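Local structure of acylneuraminate lyase (Mycoplasma synoviae, 4N4P) at residues V32-V37 with A74-L79; M136-L141 with G155-I160. The protein belongs to the dihydrodipicolinate synthetase family and, as an acylneuraminate lyase, forms a four-chain assembly of TIM-barrel subunits. All blocks are in the same frame, centred on the assembly; numbering follows the deposited sequence.

Contact 1. Residues V32-V37 with A74-L79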
ATOM      1  N   VAL A  32      -0.390 -19.169 -34.751  1.00 11.11           N
ATOM      2  CA  VAL A  32      -0.612 -19.210 -33.301  1.00 10.94           C
ATOM      3  C   VAL A  32      -1.996 -19.792 -32.998  1.00 11.03           C
ATOM      4  O   VAL A  32      -2.139 -20.594 -32.094  1.00 10.17           O
ATOM      5  CB  VAL A  32      -0.450 -17.821 -32.665  1.00 10.93           C
ATOM      6  CG1 VAL A  32      -1.073 -17.757 -31.261  1.00 10.97           C
ATOM      7  CG2 VAL A  32       1.048 -17.447 -32.645  1.00 11.54           C
ATOM      8  N   VAL A  33      -3.018 -19.353 -33.733  1.00 10.23           N
ATOM      9  CA  VAL A  33      -4.378 -19.895 -33.523  1.00 10.51           C
ATOM     10  C   VAL A  33      -4.383 -21.414 -33.712  1.00 10.52           C
ATOM     11  O   VAL A  33      -4.873 -22.160 -32.849  1.00 10.36           O
ATOM     12  CB  VAL A  33      -5.449 -19.182 -34.408  1.00 10.04           C
ATOM     13  CG1 VAL A  33      -6.849 -19.898 -34.307  1.00 10.12           C
ATOM     14  CG2 VAL A  33      -5.592 -17.721 -34.009  1.00 11.05           C
ATOM     15  N   ASN A  34      -3.817 -21.905 -34.825  1.00 10.64           N
ATOM     16  CA  ASN A  34      -3.759 -23.349 -35.033  1.00 10.98           C
ATOM     17  C   ASN A  34      -3.018 -24.082 -33.928  1.00 11.40           C
ATOM     18  O   ASN A  34      -3.423 -25.166 -33.530  1.00 12.32           O
ATOM     19  CB  ASN A  34      -3.132 -23.701 -36.394  1.00 11.17           C
ATOM     20  CG  ASN A  34      -3.970 -23.239 -37.590  1.00 14.35           C
ATOM     21  OD1 ASN A  34      -5.163 -22.934 -37.492  1.00 15.66           O
ATOM     22  ND2 ASN A  34      -3.324 -23.217 -38.759  1.00 18.64           N
ATOM     23  N   PHE A  35      -1.909 -23.514 -33.451  1.00 11.07           N
ATOM     24  CA  PHE A  35      -1.138 -24.121 -32.372  1.00 11.20           C
ATOM     25  C   PHE A  35      -2.022 -24.258 -31.116  1.00 10.72           C
ATOM     26  O   PHE A  35      -2.082 -25.329 -30.486  1.00 10.39           O
ATOM     27  CB  PHE A  35       0.107 -23.257 -32.089  1.00 10.68           C
ATOM     28  CG  PHE A  35       0.934 -23.727 -30.924  1.00 12.06           C
ATOM     29  CD1 PHE A  35       1.709 -24.875 -31.018  1.00 11.67           C
ATOM     30  CD2 PHE A  35       0.957 -22.980 -29.733  1.00 11.63           C
ATOM     31  CE1 PHE A  35       2.504 -25.291 -29.937  1.00 12.38           C
ATOM     32  CE2 PHE A  35       1.734 -23.379 -28.667  1.00 12.45           C
ATOM     33  CZ  PHE A  35       2.514 -24.533 -28.766  1.00 13.84           C
ATOM     34  N   LEU A  36      -2.756 -23.201 -30.799  1.00 10.31           N
ATOM     35  CA  LEU A  36      -3.614 -23.202 -29.603  1.00 10.20           C
ATOM     36  C   LEU A  36      -4.743 -24.226 -29.726  1.00 10.88           C
ATOM     37  O   LEU A  36      -5.015 -25.002 -28.800  1.00 10.49           O
ATOM     38  CB  LEU A  36      -4.183 -21.803 -29.349  1.00 10.23           C
ATOM     39  CG  LEU A  36      -3.109 -20.745 -29.039  1.00  8.18           C
ATOM     40  CD1 LEU A  36      -3.734 -19.368 -28.797  1.00  8.87           C
ATOM     41  CD2 LEU A  36      -2.301 -21.220 -27.815  1.00  8.05           C
ATOM     42  N   VAL A  37      -5.397 -24.235 -30.882  1.00 11.05           N
ATOM     43  CA  VAL A  37      -6.498 -25.166 -31.117  1.00 11.84           C
ATOM     44  C   VAL A  37      -5.992 -26.602 -31.217  1.00 12.59           C
ATOM     45  O   VAL A  37      -6.545 -27.493 -30.588  1.00 11.85           O
ATOM     46  CB  VAL A  37      -7.275 -24.791 -32.407  1.00 11.56           C
ATOM     47  CG1 VAL A  37      -8.370 -25.854 -32.747  1.00 13.00           C
ATOM     48  CG2 VAL A  37      -7.896 -23.367 -32.272  1.00 10.24           C
ATOM     49  N   ALA A  74     -12.077 -20.648 -37.612  1.00 13.13           N
ATOM     50  CA  ALA A  74     -13.183 -21.235 -38.386  1.00 14.89           C
ATOM     51  C   ALA A  74     -14.202 -21.913 -37.454  1.00 14.98           C
ATOM     52  O   ALA A  74     -14.633 -23.036 -37.707  1.00 16.53           O
ATOM     53  CB  ALA A  74     -12.630 -22.240 -39.411  1.00 14.07           C
ATOM     54  N   GLY A  75     -14.531 -21.250 -36.350  1.00 15.31           N
ATOM     55  CA  GLY A  75     -15.528 -21.720 -35.391  1.00 15.14           C
ATOM     56  C   GLY A  75     -15.178 -22.940 -34.542  1.00 15.20           C
ATOM     57  O   GLY A  75     -16.056 -23.480 -33.867  1.00 15.36           O
ATOM     58  N   ARG A  76     -13.913 -23.372 -34.550  1.00 13.37           N
ATOM     59  CA  ARG A  76     -13.523 -24.589 -33.814  1.00 12.88           C
ATOM     60  C   ARG A  76     -13.625 -24.425 -32.296  1.00 12.96           C
ATOM     61  O   ARG A  76     -14.177 -25.284 -31.608  1.00 13.35           O
ATOM     62  CB  ARG A  76     -12.119 -25.049 -34.184  1.00 12.74           C
ATOM     63  CG  ARG A  76     -12.051 -25.683 -35.573  1.00 13.42           C
ATOM     64  CD  ARG A  76     -10.633 -26.009 -35.943  1.00 11.93           C
ATOM     65  NE  ARG A  76      -9.805 -24.823 -36.187  1.00 12.47           N
ATOM     66  CZ  ARG A  76      -8.486 -24.856 -36.318  1.00 12.41           C
ATOM     67  NH1 ARG A  76      -7.821 -26.010 -36.171  1.00 14.91           N
ATOM     68  NH2 ARG A  76      -7.820 -23.738 -36.568  1.00 13.27           N
ATOM     69  N   VAL A  77     -13.089 -23.320 -31.786  1.00 10.51           N
ATOM     70  CA  VAL A  77     -13.156 -23.061 -30.346  1.00  9.91           C
ATOM     71  C   VAL A  77     -13.847 -21.735 -30.063  1.00  9.04           C
ATOM     72  O   VAL A  77     -14.113 -20.961 -30.969  1.00  9.42           O
ATOM     73  CB  VAL A  77     -11.746 -23.135 -29.681  1.00  8.59           C
ATOM     74  CG1 VAL A  77     -11.080 -24.494 -29.952  1.00  9.69           C
ATOM     75  CG2 VAL A  77     -10.851 -21.937 -30.102  1.00  9.03           C
ATOM     76  N   THR A  78     -14.149 -21.478 -28.794  1.00  8.54           N
ATOM     77  CA  THR A  78     -14.851 -20.246 -28.378  1.00  9.36           C
ATOM     78  C   THR A  78     -13.892 -19.075 -28.526  1.00  9.38           C
ATOM     79  O   THR A  78     -12.706 -19.244 -28.258  1.00  9.06           O
ATOM     80  CB  THR A  78     -15.311 -20.404 -26.918  1.00  8.61           C
ATOM     81  OG1 THR A  78     -16.147 -21.581 -26.838  1.00  8.91           O
ATOM     82  CG2 THR A  78     -16.106 -19.163 -26.395  1.00  8.87           C
ATOM     83  N   LEU A  79     -14.398 -17.923 -28.958  1.00  8.99           N
ATOM     84  CA  LEU A  79     -13.541 -16.734 -29.100  1.00  9.51           C
ATOM     85  C   LEU A  79     -14.045 -15.583 -28.279  1.00  9.09           C
ATOM     86  O   LEU A  79     -15.220 -15.274 -28.297  1.00 10.19           O
ATOM     87  CB  LEU A  79     -13.449 -16.297 -30.567  1.00 10.22           C
ATOM     88  CG  LEU A  79     -12.793 -17.260 -31.574  1.00  9.06           C
ATOM     89  CD1 LEU A  79     -12.823 -16.679 -32.975  1.00  9.94           C
ATOM     90  CD2 LEU A  79     -11.355 -17.624 -31.173  1.00 11.79           C
TER
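Asn34 and Val37, one turn apart on helix 26-39, receive the side chain of Arg76 from the loop that follows helix 59-73, and they show how a long cationic side chain can be held by an edge and a face at once. Asn34 supplies the edge. Its OD1 takes a hydrogen bond from Arg76 NH2 at 2.9 Å, moderately bent at the hydrogen (148°). The oxygen lies close to the guanidinium plane, whereas the donor is tilted somewhat out of the amide's own plane, and the two flat groups stand 69° apart. NH2 has a second acceptor in the backbone oxygen of Ala72, NE bonds to that of Asn73, and NH1 forms a salt bridge with Glu38, so that several partners fix the rotation of the group.

Val37, farther along the helix, supplies the face. A chi1 of 175° turns CG1 away from the residue's own backbone nitrogen and over one side of the guanidinium, 3.5 Å from Arg76 NH1 and displaced toward the rim. Its other methyl, CG2, meets Val77 CG2 at 3.9 Å, the two valine side chains lying alongside each other and pointing opposite ways. Val77 also touches Ile45 of strand 44-47, which continues this apolar patch toward the sheet. Helix 26-39 is thereby joined to the turn between helix 59-73 and strand 78-82, as neighbouring beta-alpha units meet on the outside of a TIM barrel.

Contact 2. Residues M136-L141 with G155-I160; sequences MLIYYL and GKLLEI
Ile138 reaches from strand 136-139 into the side of helix 151-158, and its longer branch does nearly all of the touching. At CB, which points toward the helix, the side chain divides. Its first torsion (chi1 62°) sets CG1 between the backbone N and the carbonyl carbon, while CG2 lies beside the backbone N. CG1 comes within 4.1 Å of Leu158 CD2. Chi2 is extended (174°), carrying CD1 straight on from CG1 to the helix surface, where it presses on Leu157 CB at 3.4 Å, closer than carbon atoms usually approach. The same methyl lies 3.9 Å from Leu158 CD2, so one tip meets two successive residues of the helix.

Such packing is typical of a TIM barrel: every second side chain of a strand points out of the barrel, here toward the helix that follows strand 136-139 in the chain, while Tyr139 turns the other way and its hydroxyl bonds to Tyr46 and Lys167. The two leucines approach the isoleucine differently, Leu158 crossing it at about a right angle and Leu157 more slantwise. Tyr125 of helix 118-131 and Val163 of strand 163-168 also touch Ile138. Beyond the strand's end, Leu141 CD2 extends the apolar contact to Leu157 CD1 at 4.3 Å, and Leu157 also rests on Phe118 of helix 118-131.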
ATOM      1  N   MET A 136     -20.843  -9.205 -23.083  1.00 11.34           N
ATOM      2  CA  MET A 136     -19.683  -8.485 -22.565  1.00 11.85           C
ATOM      3  C   MET A 136     -19.219  -9.058 -21.222  1.00 11.30           C
ATOM      4  O   MET A 136     -20.038  -9.347 -20.315  1.00 10.36           O
ATOM      5  CB  MET A 136     -20.030  -6.985 -22.422  1.00 11.82           C
ATOM      6  CG  MET A 136     -19.156  -6.190 -21.484  1.00 13.75           C
ATOM      7  SD  MET A 136     -17.491  -5.966 -22.197  1.00 17.26           S
ATOM      8  CE  MET A 136     -17.830  -4.695 -23.408  1.00 13.79           C
ATOM      9  N   LEU A 137     -17.896  -9.223 -21.097  1.00 10.91           N
ATOM     10  CA  LEU A 137     -17.260  -9.504 -19.818  1.00 11.86           C
ATOM     11  C   LEU A 137     -16.541  -8.249 -19.364  1.00 12.43           C
ATOM     12  O   LEU A 137     -15.615  -7.801 -20.045  1.00 13.13           O
ATOM     13  CB  LEU A 137     -16.234 -10.655 -19.972  1.00 11.44           C
ATOM     14  CG  LEU A 137     -16.924 -11.986 -20.272  1.00 13.89           C
ATOM     15  CD1 LEU A 137     -15.880 -13.009 -20.852  1.00 14.07           C
ATOM     16  CD2 LEU A 137     -17.640 -12.484 -19.020  1.00 12.76           C
ATOM     17  N   ILE A 138     -16.965  -7.664 -18.243  1.00 12.24           N
ATOM     18  CA  ILE A 138     -16.282  -6.500 -17.725  1.00 12.53           C
ATOM     19  C   ILE A 138     -15.035  -6.940 -16.948  1.00 13.01           C
ATOM     20  O   ILE A 138     -14.894  -8.112 -16.586  1.00 14.56           O
ATOM     21  CB  ILE A 138     -17.211  -5.614 -16.874  1.00 13.44           C
ATOM     22  CG1 ILE A 138     -17.731  -6.368 -15.651  1.00 13.83           C
ATOM     23  CG2 ILE A 138     -18.395  -5.110 -17.721  1.00 11.83           C
ATOM     24  CD1 ILE A 138     -18.530  -5.501 -14.708  1.00 17.51           C
ATOM     25  N   TYR A 139     -14.095  -6.035 -16.755  1.00 12.18           N
ATOM     26  CA  TYR A 139     -12.922  -6.366 -15.976  1.00 13.41           C
ATOM     27  C   TYR A 139     -13.227  -6.063 -14.531  1.00 14.76           C
ATOM     28  O   TYR A 139     -13.840  -5.052 -14.239  1.00 13.98           O
ATOM     29  CB  TYR A 139     -11.722  -5.555 -16.439  1.00 12.42           C
ATOM     30  CG  TYR A 139     -10.863  -6.315 -17.413  1.00 12.50           C
ATOM     31  CD1 TYR A 139      -9.545  -6.643 -17.092  1.00 13.32           C
ATOM     32  CD2 TYR A 139     -11.369  -6.728 -18.642  1.00 11.83           C
ATOM     33  CE1 TYR A 139      -8.736  -7.348 -17.988  1.00 12.16           C
ATOM     34  CE2 TYR A 139     -10.595  -7.414 -19.526  1.00 12.11           C
ATOM     35  CZ  TYR A 139      -9.261  -7.724 -19.200  1.00 13.92           C
ATOM     36  OH  TYR A 139      -8.490  -8.447 -20.077  1.00 14.41           O
ATOM     37  N   TYR A 140     -12.817  -6.958 -13.638  1.00 16.89           N
ATOM     38  CA  TYR A 140     -12.995  -6.689 -12.239  1.00 19.64           C
ATOM     39  C   TYR A 140     -12.203  -5.456 -11.808  1.00 22.97           C
ATOM     40  O   TYR A 140     -11.058  -5.241 -12.230  1.00 23.33           O
ATOM     41  CB  TYR A 140     -12.652  -7.891 -11.379  1.00 19.12           C
ATOM     42  CG  TYR A 140     -12.728  -7.566  -9.906  1.00 18.99           C
ATOM     43  CD1 TYR A 140     -13.947  -7.258  -9.291  1.00 17.31           C
ATOM     44  CD2 TYR A 140     -11.573  -7.535  -9.138  1.00 19.10           C
ATOM     45  CE1 TYR A 140     -13.998  -6.941  -7.901  1.00 18.78           C
ATOM     46  CE2 TYR A 140     -11.616  -7.228  -7.796  1.00 19.25           C
ATOM     47  CZ  TYR A 140     -12.813  -6.935  -7.180  1.00 19.51           C
ATOM     48  OH  TYR A 140     -12.760  -6.666  -5.828  1.00 22.73           O
ATOM     49  N   LEU A 141     -12.866  -4.667 -10.965  1.00 26.57           N
ATOM     50  CA  LEU A 141     -12.433  -3.355 -10.514  1.00 30.02           C
ATOM     51  C   LEU A 141     -12.395  -3.426  -8.982  1.00 31.90           C
ATOM     52  O   LEU A 141     -13.466  -3.483  -8.350  1.00 32.43           O
ATOM     53  CB  LEU A 141     -13.459  -2.299 -10.974  1.00 30.02           C
ATOM     54  CG  LEU A 141     -13.205  -0.824 -10.640  1.00 32.02           C
ATOM     55  CD1 LEU A 141     -11.999  -0.277 -11.402  1.00 33.41           C
ATOM     56  CD2 LEU A 141     -14.445   0.013 -10.908  1.00 33.45           C
ATOM     57  N   GLY A 155     -21.880  -4.951  -8.861  1.00 22.43           N
ATOM     58  CA  GLY A 155     -23.107  -5.506  -9.415  1.00 21.32           C
ATOM     59  C   GLY A 155     -23.852  -4.545 -10.300  1.00 20.57           C
ATOM     60  O   GLY A 155     -24.547  -4.968 -11.226  1.00 21.07           O
ATOM     61  N   LYS A 156     -23.705  -3.248 -10.027  1.00 19.85           N
ATOM     62  CA  LYS A 156     -24.255  -2.221 -10.902  1.00 19.95           C
ATOM     63  C   LYS A 156     -23.631  -2.275 -12.304  1.00 18.58           C
ATOM     64  O   LYS A 156     -24.324  -2.068 -13.304  1.00 18.68           O
ATOM     65  CB  LYS A 156     -24.077  -0.830 -10.304  1.00 20.85           C
ATOM     66  CG  LYS A 156     -24.866  -0.606  -9.007  1.00 23.91           C
ATOM     67  CD  LYS A 156     -24.441   0.709  -8.361  1.00 29.61           C
ATOM     68  CE  LYS A 156     -24.539   0.643  -6.831  1.00 32.42           C
ATOM     69  NZ  LYS A 156     -23.487   1.539  -6.218  1.00 35.32           N
ATOM     70  N   LEU A 157     -22.330  -2.568 -12.374  1.00 17.19           N
ATOM     71  CA  LEU A 157     -21.679  -2.738 -13.669  1.00 15.57           C
ATOM     72  C   LEU A 157     -22.146  -4.025 -14.317  1.00 14.68           C
ATOM     73  O   LEU A 157     -22.378  -4.063 -15.518  1.00 14.52           O
ATOM     74  CB  LEU A 157     -20.139  -2.715 -13.546  1.00 14.71           C
ATOM     75  CG  LEU A 157     -19.421  -1.473 -12.985  1.00 14.56           C
ATOM     76  CD1 LEU A 157     -17.908  -1.791 -12.801  1.00 15.10           C
ATOM     77  CD2 LEU A 157     -19.627  -0.237 -13.896  1.00 14.82           C
ATOM     78  N   LEU A 158     -22.303  -5.083 -13.514  1.00 14.78           N
ATOM     79  CA  LEU A 158     -22.734  -6.396 -14.034  1.00 15.10           C
ATOM     80  C   LEU A 158     -24.132  -6.361 -14.636  1.00 15.74           C
ATOM     81  O   LEU A 158     -24.485  -7.229 -15.436  1.00 15.40           O
ATOM     82  CB  LEU A 158     -22.693  -7.460 -12.916  1.00 14.19           C
ATOM     83  CG  LEU A 158     -21.284  -7.873 -12.474  1.00 14.16           C
ATOM     84  CD1 LEU A 158     -21.287  -8.745 -11.197  1.00 11.59           C
ATOM     85  CD2 LEU A 158     -20.594  -8.593 -13.634  1.00 13.74           C
ATOM     86  N   GLU A 159     -24.921  -5.372 -14.233  1.00 16.85           N
ATOM     87  CA  GLU A 159     -26.313  -5.264 -14.672  1.00 18.62           C
ATOM     88  C   GLU A 159     -26.489  -4.530 -15.994  1.00 17.65           C
ATOM     89  O   GLU A 159     -27.567  -4.547 -16.587  1.00 16.53           O
ATOM     90  CB  GLU A 159     -27.130  -4.543 -13.621  1.00 19.65           C
ATOM     91  CG  GLU A 159     -27.684  -5.473 -12.582  1.00 24.74           C
ATOM     92  CD  GLU A 159     -28.203  -4.715 -11.384  1.00 31.64           C
ATOM     93  OE1 GLU A 159     -28.614  -3.528 -11.534  1.00 33.90           O
ATOM     94  OE2 GLU A 159     -28.188  -5.317 -10.290  1.00 36.36           O
ATOM     95  N   ILE A 160     -25.420  -3.902 -16.466  1.00 16.69           N
ATOM     96  CA  ILE A 160     -25.453  -3.177 -17.741  1.00 16.07           C
ATOM     97  C   ILE A 160     -25.895  -4.093 -18.893  1.00 15.96           C
ATOM     98  O   ILE A 160     -25.557  -5.280 -18.929  1.00 14.82           O
ATOM     99  CB  ILE A 160     -24.076  -2.483 -17.997  1.00 15.79           C
ATOM    100  CG1 ILE A 160     -23.908  -1.327 -17.005  1.00 16.15           C
ATOM    101  CG2 ILE A 160     -23.923  -2.035 -19.452  1.00 15.05           C
ATOM    102  CD1 ILE A 160     -22.458  -0.770 -16.860  1.00 15.62           C
TER

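Both contacts lie around the same parallel barrel sheet, but at separate places, with centres about 26 Å apart and their nearest atoms about 8 Å apart. Contact 1 lies at the surface and ties a helix to the loop entering strand 78-82; contact 2 is buried and sets a strand against the helix that follows it. Their chemistry follows this difference. At the surface, a charged side chain is held by polar partners and by an aliphatic methyl, with a valine pair alongside, whereas the buried contact consists wholly of aliphatic carbon, with no hydrogen bond between its segments. Both segments of contact 1 precede those of contact 2 in the chain.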